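Local structure of B-agarase (Saccharophagus degradans, 4BQ2) at residues 199-211 with 338-350. The protein probably hydrolyses beta-1,4 linkages of agarose from a chain end, as a family 50 exo-beta-agarase of a marine bacterium. Residues are numbered along the deposited sequence; the frame is centred on the assembly and turned at random.
Sequences FLVGLVDEFGQNA and SPTRAAMFNWLPD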
loop_
_atom_site.group_PDB
_atom_site.type_symbol
_atom_site.label_atom_id
_atom_site.label_comp_id
_atom_site.label_asym_id
_atom_site.label_seq_id
_atom_site.Cartn_x
_atom_site.Cartn_y
_atom_site.Cartn_z
ATOM N N PHE A 199 -15.438 -10.015 -20.707
ATOM C CA PHE A 199 -15.236 -9.650 -19.302
ATOM C C PHE A 199 -14.347 -8.404 -19.111
ATOM O O PHE A 199 -14.448 -7.746 -18.082
ATOM C CB PHE A 199 -14.771 -10.839 -18.448
ATOM C CG PHE A 199 -13.288 -11.042 -18.454
ATOM C CD1 PHE A 199 -12.648 -11.598 -19.555
ATOM C CD2 PHE A 199 -12.523 -10.654 -17.350
ATOM C CE1 PHE A 199 -11.267 -11.776 -19.556
ATOM C CE2 PHE A 199 -11.156 -10.817 -17.351
ATOM C CZ PHE A 199 -10.527 -11.390 -18.446
ATOM N N LEU A 200 -13.480 -8.085 -20.075
ATOM C CA LEU A 200 -12.686 -6.854 -19.984
ATOM C C LEU A 200 -13.165 -5.736 -20.914
ATOM O O LEU A 200 -12.444 -4.769 -21.142
ATOM C CB LEU A 200 -11.193 -7.137 -20.210
ATOM C CG LEU A 200 -10.458 -8.017 -19.170
ATOM C CD1 LEU A 200 -9.022 -8.275 -19.636
ATOM C CD2 LEU A 200 -10.485 -7.375 -17.785
ATOM N N VAL A 201 -14.378 -5.884 -21.441
ATOM C CA VAL A 201 -14.918 -4.980 -22.458
ATOM C C VAL A 201 -15.966 -4.058 -21.841
ATOM O O VAL A 201 -16.907 -4.528 -21.196
ATOM C CB VAL A 201 -15.569 -5.767 -23.635
ATOM C CG1 VAL A 201 -16.370 -4.837 -24.542
ATOM C CG2 VAL A 201 -14.506 -6.475 -24.457
ATOM N N GLY A 202 -15.814 -2.753 -22.075
ATOM C CA GLY A 202 -16.827 -1.784 -21.674
ATOM C C GLY A 202 -16.946 -1.692 -20.169
ATOM O O GLY A 202 -18.048 -1.619 -19.625
ATOM N N LEU A 203 -15.793 -1.679 -19.499
ATOM C CA LEU A 203 -15.754 -1.595 -18.032
ATOM C C LEU A 203 -16.152 -0.236 -17.465
ATOM O O LEU A 203 -16.756 -0.163 -16.416
ATOM C CB LEU A 203 -14.334 -1.911 -17.552
ATOM C CG LEU A 203 -13.852 -3.303 -17.955
ATOM C CD1 LEU A 203 -12.423 -3.562 -17.460
ATOM C CD2 LEU A 203 -14.848 -4.370 -17.499
ATOM N N VAL A 204 -15.777 0.831 -18.172
ATOM C CA VAL A 204 -15.836 2.197 -17.657
ATOM C C VAL A 204 -16.808 3.070 -18.449
ATOM O O VAL A 204 -16.806 3.060 -19.683
ATOM C CB VAL A 204 -14.430 2.867 -17.713
ATOM C CG1 VAL A 204 -14.397 4.093 -16.821
ATOM C CG2 VAL A 204 -13.320 1.886 -17.329
ATOM N N ASP A 205 -17.644 3.802 -17.727
ATOM C CA ASP A 205 -18.533 4.790 -18.312
ATOM C C ASP A 205 -17.854 6.172 -18.470
ATOM O O ASP A 205 -16.631 6.284 -18.276
ATOM C CB ASP A 205 -19.851 4.833 -17.531
ATOM C CG ASP A 205 -19.734 5.519 -16.182
ATOM O OD1 ASP A 205 -18.665 6.127 -15.836
ATOM O OD2 ASP A 205 -20.746 5.474 -15.470
ATOM N N GLU A 206 -18.606 7.221 -18.832
ATOM C CA GLU A 206 -17.962 8.498 -19.156
ATOM C C GLU A 206 -17.428 9.222 -17.897
ATOM O O GLU A 206 -16.610 10.126 -18.031
ATOM C CB GLU A 206 -18.891 9.446 -19.955
ATOM C CG GLU A 206 -20.134 9.873 -19.189
ATOM C CD GLU A 206 -21.314 8.936 -19.406
ATOM O OE1 GLU A 206 -21.118 7.682 -19.479
ATOM O OE2 GLU A 206 -22.447 9.468 -19.498
ATOM N N PHE A 207 -17.885 8.791 -16.720
ATOM C CA PHE A 207 -17.530 9.371 -15.405
ATOM C C PHE A 207 -16.403 8.560 -14.731
ATOM O O PHE A 207 -15.994 8.848 -13.587
ATOM C CB PHE A 207 -18.770 9.407 -14.491
ATOM C CG PHE A 207 -19.918 10.199 -15.055
ATOM C CD1 PHE A 207 -19.831 11.595 -15.185
ATOM C CD2 PHE A 207 -21.087 9.549 -15.485
ATOM C CE1 PHE A 207 -20.884 12.319 -15.729
ATOM C CE2 PHE A 207 -22.160 10.277 -16.002
ATOM C CZ PHE A 207 -22.057 11.654 -16.136
ATOM N N GLY A 208 -15.892 7.549 -15.430
ATOM C CA GLY A 208 -14.870 6.672 -14.835
ATOM C C GLY A 208 -15.407 5.585 -13.898
ATOM O O GLY A 208 -14.609 4.878 -13.278
ATOM N N GLN A 209 -16.735 5.428 -13.817
ATOM C CA GLN A 209 -17.386 4.407 -12.946
ATOM C C GLN A 209 -17.546 3.045 -13.630
ATOM O O GLN A 209 -17.524 2.944 -14.848
ATOM C CB GLN A 209 -18.777 4.876 -12.496
ATOM C CG GLN A 209 -18.831 6.298 -11.974
ATOM C CD GLN A 209 -20.252 6.805 -11.749
ATOM O OE1 GLN A 209 -20.596 7.197 -10.644
ATOM N NE2 GLN A 209 -21.092 6.769 -12.790
ATOM N N ASN A 210 -17.704 2.008 -12.824
ATOM C CA ASN A 210 -18.001 0.654 -13.285
ATOM C C ASN A 210 -19.261 0.737 -14.149
ATOM O O ASN A 210 -20.349 1.077 -13.662
ATOM C CB ASN A 210 -18.207 -0.233 -12.057
ATOM C CG ASN A 210 -18.434 -1.692 -12.397
ATOM O OD1 ASN A 210 -19.117 -2.016 -13.378
ATOM N ND2 ASN A 210 -17.861 -2.589 -11.569
ATOM N N ALA A 211 -19.105 0.491 -15.437
ATOM C CA ALA A 211 -20.276 0.669 -16.358
ATOM C C ALA A 211 -21.313 -0.457 -16.273
ATOM O O ALA A 211 -22.474 -0.257 -16.629
ATOM C CB ALA A 211 -19.804 0.872 -17.798
ATOM N N SER A 338 -2.439 -1.198 -27.080
ATOM C CA SER A 338 -3.089 -2.288 -26.374
ATOM C C SER A 338 -4.571 -2.314 -26.652
ATOM O O SER A 338 -5.340 -1.550 -26.043
ATOM C CB SER A 338 -2.820 -2.233 -24.868
ATOM O OG SER A 338 -3.471 -3.314 -24.224
ATOM N N PRO A 339 -4.993 -3.210 -27.572
ATOM C CA PRO A 339 -6.421 -3.365 -27.837
ATOM C C PRO A 339 -7.196 -3.687 -26.556
ATOM O O PRO A 339 -8.304 -3.172 -26.368
ATOM C CB PRO A 339 -6.453 -4.553 -28.818
ATOM C CG PRO A 339 -5.154 -4.431 -29.558
ATOM C CD PRO A 339 -4.172 -4.055 -28.476
ATOM N N THR A 340 -6.598 -4.500 -25.674
ATOM C CA THR A 340 -7.247 -4.927 -24.444
ATOM C C THR A 340 -7.550 -3.688 -23.568
ATOM O O THR A 340 -8.681 -3.502 -23.116
ATOM C CB THR A 340 -6.407 -5.982 -23.683
ATOM O OG1 THR A 340 -6.244 -7.154 -24.497
ATOM C CG2 THR A 340 -7.075 -6.408 -22.407
ATOM N N ARG A 341 -6.548 -2.828 -23.379
ATOM C CA ARG A 341 -6.763 -1.580 -22.613
ATOM C C ARG A 341 -7.820 -0.678 -23.262
ATOM O O ARG A 341 -8.787 -0.275 -22.613
ATOM C CB ARG A 341 -5.436 -0.847 -22.386
ATOM C CG ARG A 341 -4.480 -1.589 -21.456
ATOM C CD ARG A 341 -5.029 -1.721 -20.029
ATOM N NE ARG A 341 -5.365 -0.427 -19.397
ATOM C CZ ARG A 341 -5.659 -0.303 -18.105
ATOM N NH1 ARG A 341 -5.621 -1.378 -17.306
ATOM N NH2 ARG A 341 -5.961 0.892 -17.597
ATOM N N ALA A 342 -7.687 -0.422 -24.560
ATOM C CA ALA A 342 -8.629 0.488 -25.235
ATOM C C ALA A 342 -10.086 0.048 -25.156
ATOM O O ALA A 342 -10.974 0.885 -24.949
ATOM C CB ALA A 342 -8.204 0.746 -26.677
ATOM N N ALA A 343 -10.340 -1.258 -25.288
ATOM C CA ALA A 343 -11.717 -1.756 -25.262
ATOM C C ALA A 343 -12.384 -1.655 -23.879
ATOM O O ALA A 343 -13.589 -1.854 -23.749
ATOM C CB ALA A 343 -11.806 -3.196 -25.811
ATOM N N MET A 344 -11.610 -1.359 -22.834
ATOM C CA MET A 344 -12.215 -1.210 -21.511
ATOM C C MET A 344 -13.042 0.042 -21.399
ATOM O O MET A 344 -13.874 0.145 -20.489
ATOM C CB MET A 344 -11.165 -1.166 -20.400
ATOM C CG MET A 344 -10.205 -2.331 -20.415
ATOM S SD MET A 344 -8.897 -2.029 -19.204
ATOM C CE MET A 344 -8.335 -3.738 -19.076
ATOM N N PHE A 345 -12.820 0.996 -22.307
ATOM C CA PHE A 345 -13.410 2.345 -22.146
ATOM C C PHE A 345 -14.596 2.639 -23.035
ATOM O O PHE A 345 -14.457 2.612 -24.270
ATOM C CB PHE A 345 -12.338 3.436 -22.292
ATOM C CG PHE A 345 -11.182 3.245 -21.341
ATOM C CD1 PHE A 345 -11.290 3.658 -19.999
ATOM C CD2 PHE A 345 -10.023 2.607 -21.761
ATOM C CE1 PHE A 345 -10.233 3.450 -19.108
ATOM C CE2 PHE A 345 -8.967 2.396 -20.869
ATOM C CZ PHE A 345 -9.074 2.825 -19.549
ATOM N N ASN A 346 -15.744 2.948 -22.419
ATOM C CA ASN A 346 -16.946 3.225 -23.210
ATOM C C ASN A 346 -16.873 4.621 -23.826
ATOM O O ASN A 346 -17.511 4.882 -24.849
ATOM C CB ASN A 346 -18.240 3.097 -22.399
ATOM C CG ASN A 346 -18.700 1.650 -22.220
ATOM O OD1 ASN A 346 -18.213 0.741 -22.867
ATOM N ND2 ASN A 346 -19.620 1.449 -21.311
ATOM N N TRP A 347 -16.119 5.520 -23.191
ATOM C CA TRP A 347 -16.003 6.890 -23.700
ATOM C C TRP A 347 -14.640 7.463 -23.413
ATOM O O TRP A 347 -14.201 7.473 -22.259
ATOM C CB TRP A 347 -17.063 7.788 -23.052
ATOM C CG TRP A 347 -16.979 9.259 -23.448
ATOM C CD1 TRP A 347 -17.581 9.843 -24.528
ATOM C CD2 TRP A 347 -16.276 10.321 -22.760
ATOM N NE1 TRP A 347 -17.308 11.196 -24.554
ATOM C CE2 TRP A 347 -16.509 11.514 -23.485
ATOM C CE3 TRP A 347 -15.484 10.378 -21.599
ATOM C CZ2 TRP A 347 -15.976 12.760 -23.085
ATOM C CZ3 TRP A 347 -14.954 11.599 -21.205
ATOM C CH2 TRP A 347 -15.203 12.780 -21.946
ATOM N N LEU A 348 -13.976 7.952 -24.457
ATOM C CA LEU A 348 -12.784 8.795 -24.290
ATOM C C LEU A 348 -12.944 9.996 -25.229
ATOM O O LEU A 348 -13.453 9.839 -26.343
ATOM C CB LEU A 348 -11.507 8.023 -24.593
ATOM C CG LEU A 348 -11.080 6.949 -23.582
ATOM C CD1 LEU A 348 -9.951 6.129 -24.177
ATOM C CD2 LEU A 348 -10.647 7.589 -22.263
ATOM N N PRO A 349 -12.573 11.206 -24.768
ATOM C CA PRO A 349 -12.828 12.413 -25.568
ATOM C C PRO A 349 -11.931 12.604 -26.797
ATOM O O PRO A 349 -10.767 12.210 -26.780
ATOM C CB PRO A 349 -12.595 13.559 -24.552
ATOM C CG PRO A 349 -11.646 12.974 -23.538
ATOM C CD PRO A 349 -12.092 11.540 -23.408
ATOM N N ASP A 350 -12.492 13.204 -27.861
ATOM C CA ASP A 350 -11.702 13.705 -29.003
ATOM C C ASP A 350 -10.873 14.910 -28.547
ATOM O O ASP A 350 -11.227 15.529 -27.550
ATOM C CB ASP A 350 -12.637 14.141 -30.147
ATOM C CG ASP A 350 -13.536 13.008 -30.637
ATOM O OD1 ASP A 350 -13.079 11.837 -30.670
ATOM O OD2 ASP A 350 -14.706 13.294 -30.991
HETATM O O HOH W 1 -10.727 -5.173 -23.148
HETATM O O HOH W 2 -20.357 -1.531 -20.915
HETATM O O HOH W 3 -14.782 5.396 -20.491
#
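Val-204 and Phe-345 pair through a single beta bridge. Val-204 N donates to Met-344 O (3.1 Å), and Val-204 O accepts from Asn-346 N (2.9 Å). Two residues before Val-204, Gly-202 N gives Ala-343 O a nearly straight bond (169°). Leu-203 N adds a weak one to Met-344 O. The side chains of Val-204 and Phe-345 are neighbours on the same side, with Val-204 CG2 3.8 Å from Phe-345 CD1. Leu-203 and Met-344 lie alongside each other, and Leu-203 CD1 is 3.9 Å from Met-344 CG. The straight Met-344 side chain (chi2 172°) brings SD over one face of the Arg-341 guanidinium, toward its rim. Asn-346 points toward the 199-211 segment, with its OD1 3.1 Å from Gly-202 CA. Its ND2 packs on Ala-211 CB and donates to a water that also bonds Gly-202 O. Trp-347 has CG anti to its backbone N (chi1 176°), and the indole reaches Glu-206. Glu-206 CB sits 3.5 Å above one face, toward the rim, and Pro-349 N lies over the opposite face. Asp-205 OD1 accepts from Phe-207 N and Gln-209 N on opposite faces of its carboxylate, holding the turn beside the bridge. Helix 378-387 adds Phe-378 against Phe-345 and Arg-385 against Trp-347. The arrangement is an isolated beta bridge between two loops, flanked by an Asx turn within a type I turn at Asp-205 to Gly-208.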